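Local structure of DUF3863 domain-containing protein (Parabacteroides distasonis, 3LM3) at residues P202-S207 and N364-L369. The protein is of unknown function but is probably a glycoside hydrolase or a carbohydrate deacetylase. Sequence-based numbering, arbitrary orientation.
Sequences PAQGKS and NKEFRL
Gln-204 and Lys-365 exchange side chain for backbone, each reaching a main-chain carbonyl of the other, and so illustrate how two loops can be joined without pairing as strands. Lys-365 sits in the tight turn, closed as an Asx turn by Asn-364, that links strands 357-363 and 367-374 of the four-stranded antiparallel sheet; Gln-204 belongs to the long loop between strands 194-195 and 213-216.

Two hydrogen bonds leave the Gln-204 side-chain amide, and a third returns from Lys-365. Gln-204 NE2 gives one hydrogen to Lys-365 O at 2.9 Å, nearly straight at 172°, and the other to Pro-202 O of its own loop at 2.8 Å. Both acceptors lie close to the amide plane, so the two bonds together fix the rotation of the group. In return, Lys-365 NZ donates to Gln-204 O over 3.0 Å, tilted 26° from the carbonyl plane. With chi3 at 86°, the otherwise extended lysine chain bends to bring its ammonium there; Asp-337 takes the same nitrogen in a salt bridge.

Van der Waals contacts of carbon with carbonyl oxygen surround these bonds. Pro-202 lays CB and CG against Lys-365 O, while the lysine methylenes run beside Ala-203 O, with Lys-365 CG 3.6 Å from it.

Within the turn, Asn-364 OD1 accepts from Glu-366 N in the carbonyl plane and from Phe-367 N above it, which holds the backbone that presents Lys-365 O. Asn-364 ND2 rests over one face of the Phe-367 ring, offset toward its rim. The OE1 of Glu-366 turns to helix 434-443, forming a salt bridge with Lys-442 NZ and a hydrogen bond with Tyr-443 OH. Glu-366 OE2 accepts a 3.2 Å bond from a water that also donates to Gln-204 OE1 at 2.6 Å.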
loop_
_atom_site.group_PDB
_atom_site.type_symbol
_atom_site.label_atom_id
_atom_site.label_comp_id
_atom_site.label_asym_id
_atom_site.label_seq_id
_atom_site.Cartn_x
_atom_site.Cartn_y
_atom_site.Cartn_z
ATOM N N PRO A 202 13.344 -7.819 0.322
ATOM C CA PRO A 202 13.887 -7.652 1.670
ATOM C C PRO A 202 15.430 -7.676 1.721
ATOM O O PRO A 202 16.063 -8.509 1.077
ATOM C CB PRO A 202 13.302 -8.835 2.445
ATOM C CG PRO A 202 12.021 -9.195 1.678
ATOM C CD PRO A 202 12.423 -8.957 0.235
ATOM N N ALA A 203 16.024 -6.749 2.465
ATOM C CA ALA A 203 17.454 -6.813 2.750
ATOM C C ALA A 203 17.791 -8.188 3.320
ATOM O O ALA A 203 17.122 -8.695 4.220
ATOM C CB ALA A 203 17.852 -5.685 3.724
ATOM N N GLN A 204 18.850 -8.792 2.797
ATOM C CA GLN A 204 19.254 -10.121 3.219
ATOM C C GLN A 204 20.172 -10.100 4.446
ATOM O O GLN A 204 20.280 -11.089 5.159
ATOM C CB GLN A 204 19.958 -10.856 2.068
ATOM C CG GLN A 204 19.022 -11.059 0.842
ATOM C CD GLN A 204 17.810 -11.897 1.164
ATOM O OE1 GLN A 204 17.928 -13.091 1.434
ATOM N NE2 GLN A 204 16.632 -11.274 1.153
ATOM N N GLY A 205 20.809 -8.972 4.686
ATOM C CA GLY A 205 21.775 -8.871 5.775
ATOM C C GLY A 205 22.275 -7.456 5.960
ATOM O O GLY A 205 21.757 -6.521 5.367
ATOM N N LYS A 206 23.321 -7.294 6.770
ATOM C CA LYS A 206 23.865 -5.983 7.040
ATOM C C LYS A 206 24.326 -5.229 5.771
ATOM O O LYS A 206 24.110 -4.022 5.653
ATOM C CB LYS A 206 25.026 -6.087 8.043
ATOM N N SER A 207 24.960 -5.932 4.825
ATOM C CA SER A 207 25.580 -5.267 3.670
ATOM C C SER A 207 24.615 -4.562 2.727
ATOM O O SER A 207 24.986 -3.570 2.097
ATOM C CB SER A 207 26.455 -6.243 2.872
ATOM O OG SER A 207 25.688 -7.283 2.308
ATOM N N ASN A 364 8.621 -14.304 3.724
ATOM C CA ASN A 364 9.745 -14.223 4.656
ATOM C C ASN A 364 10.922 -13.511 3.957
ATOM O O ASN A 364 10.803 -13.076 2.815
ATOM C CB ASN A 364 10.104 -15.619 5.176
ATOM C CG ASN A 364 10.523 -16.547 4.066
ATOM O OD1 ASN A 364 11.546 -16.348 3.423
ATOM N ND2 ASN A 364 9.677 -17.552 3.791
ATOM N N LYS A 365 12.046 -13.366 4.651
ATOM C CA LYS A 365 13.185 -12.634 4.098
ATOM C C LYS A 365 13.667 -13.209 2.768
ATOM O O LYS A 365 14.164 -12.503 1.919
ATOM C CB LYS A 365 14.340 -12.641 5.107
ATOM C CG LYS A 365 15.594 -11.929 4.641
ATOM C CD LYS A 365 16.692 -11.963 5.679
ATOM C CE LYS A 365 17.506 -13.209 5.583
ATOM N NZ LYS A 365 18.675 -13.254 6.558
ATOM N N GLU A 366 13.560 -14.530 2.624
ATOM C CA GLU A 366 14.174 -15.212 1.496
ATOM C C GLU A 366 13.255 -15.519 0.319
ATOM O O GLU A 366 13.759 -15.742 -0.767
ATOM C CB GLU A 366 14.919 -16.445 1.966
ATOM C CG GLU A 366 16.203 -16.072 2.715
ATOM C CD GLU A 366 17.046 -17.286 3.090
ATOM O OE1 GLU A 366 16.618 -18.062 3.963
ATOM O OE2 GLU A 366 18.124 -17.436 2.490
ATOM N N PHE A 367 11.938 -15.537 0.531
ATOM C CA PHE A 367 10.996 -15.729 -0.570
ATOM C C PHE A 367 9.572 -15.382 -0.151
ATOM O O PHE A 367 9.257 -15.292 1.043
ATOM C CB PHE A 367 11.028 -17.165 -1.105
ATOM C CG PHE A 367 10.586 -18.219 -0.112
ATOM C CD1 PHE A 367 11.502 -18.832 0.733
ATOM C CD2 PHE A 367 9.259 -18.623 -0.040
ATOM C CE1 PHE A 367 11.097 -19.832 1.630
ATOM C CE2 PHE A 367 8.845 -19.603 0.869
ATOM C CZ PHE A 367 9.777 -20.204 1.707
ATOM N N ARG A 368 8.729 -15.209 -1.164
ATOM C CA ARG A 368 7.293 -15.340 -0.950
ATOM C C ARG A 368 6.774 -16.505 -1.761
ATOM O O ARG A 368 7.343 -16.873 -2.800
ATOM C CB ARG A 368 6.539 -14.036 -1.274
ATOM C CG ARG A 368 6.495 -13.677 -2.752
ATOM C CD ARG A 368 5.672 -12.454 -3.068
ATOM N NE ARG A 368 5.234 -12.481 -4.453
ATOM C CZ ARG A 368 4.532 -11.540 -5.054
ATOM N NH1 ARG A 368 4.275 -10.382 -4.449
ATOM N NH2 ARG A 368 4.090 -11.735 -6.275
ATOM N N LEU A 369 5.661 -17.043 -1.293
ATOM C CA LEU A 369 5.036 -18.225 -1.862
ATOM C C LEU A 369 3.525 -18.115 -1.704
ATOM O O LEU A 369 3.052 -17.864 -0.614
ATOM C CB LEU A 369 5.510 -19.482 -1.137
ATOM C CG LEU A 369 4.838 -20.824 -1.437
ATOM C CD1 LEU A 369 5.229 -21.333 -2.837
ATOM C CD2 LEU A 369 5.245 -21.889 -0.383
HETATM O O HOH W 1 19.839 -14.757 1.829
#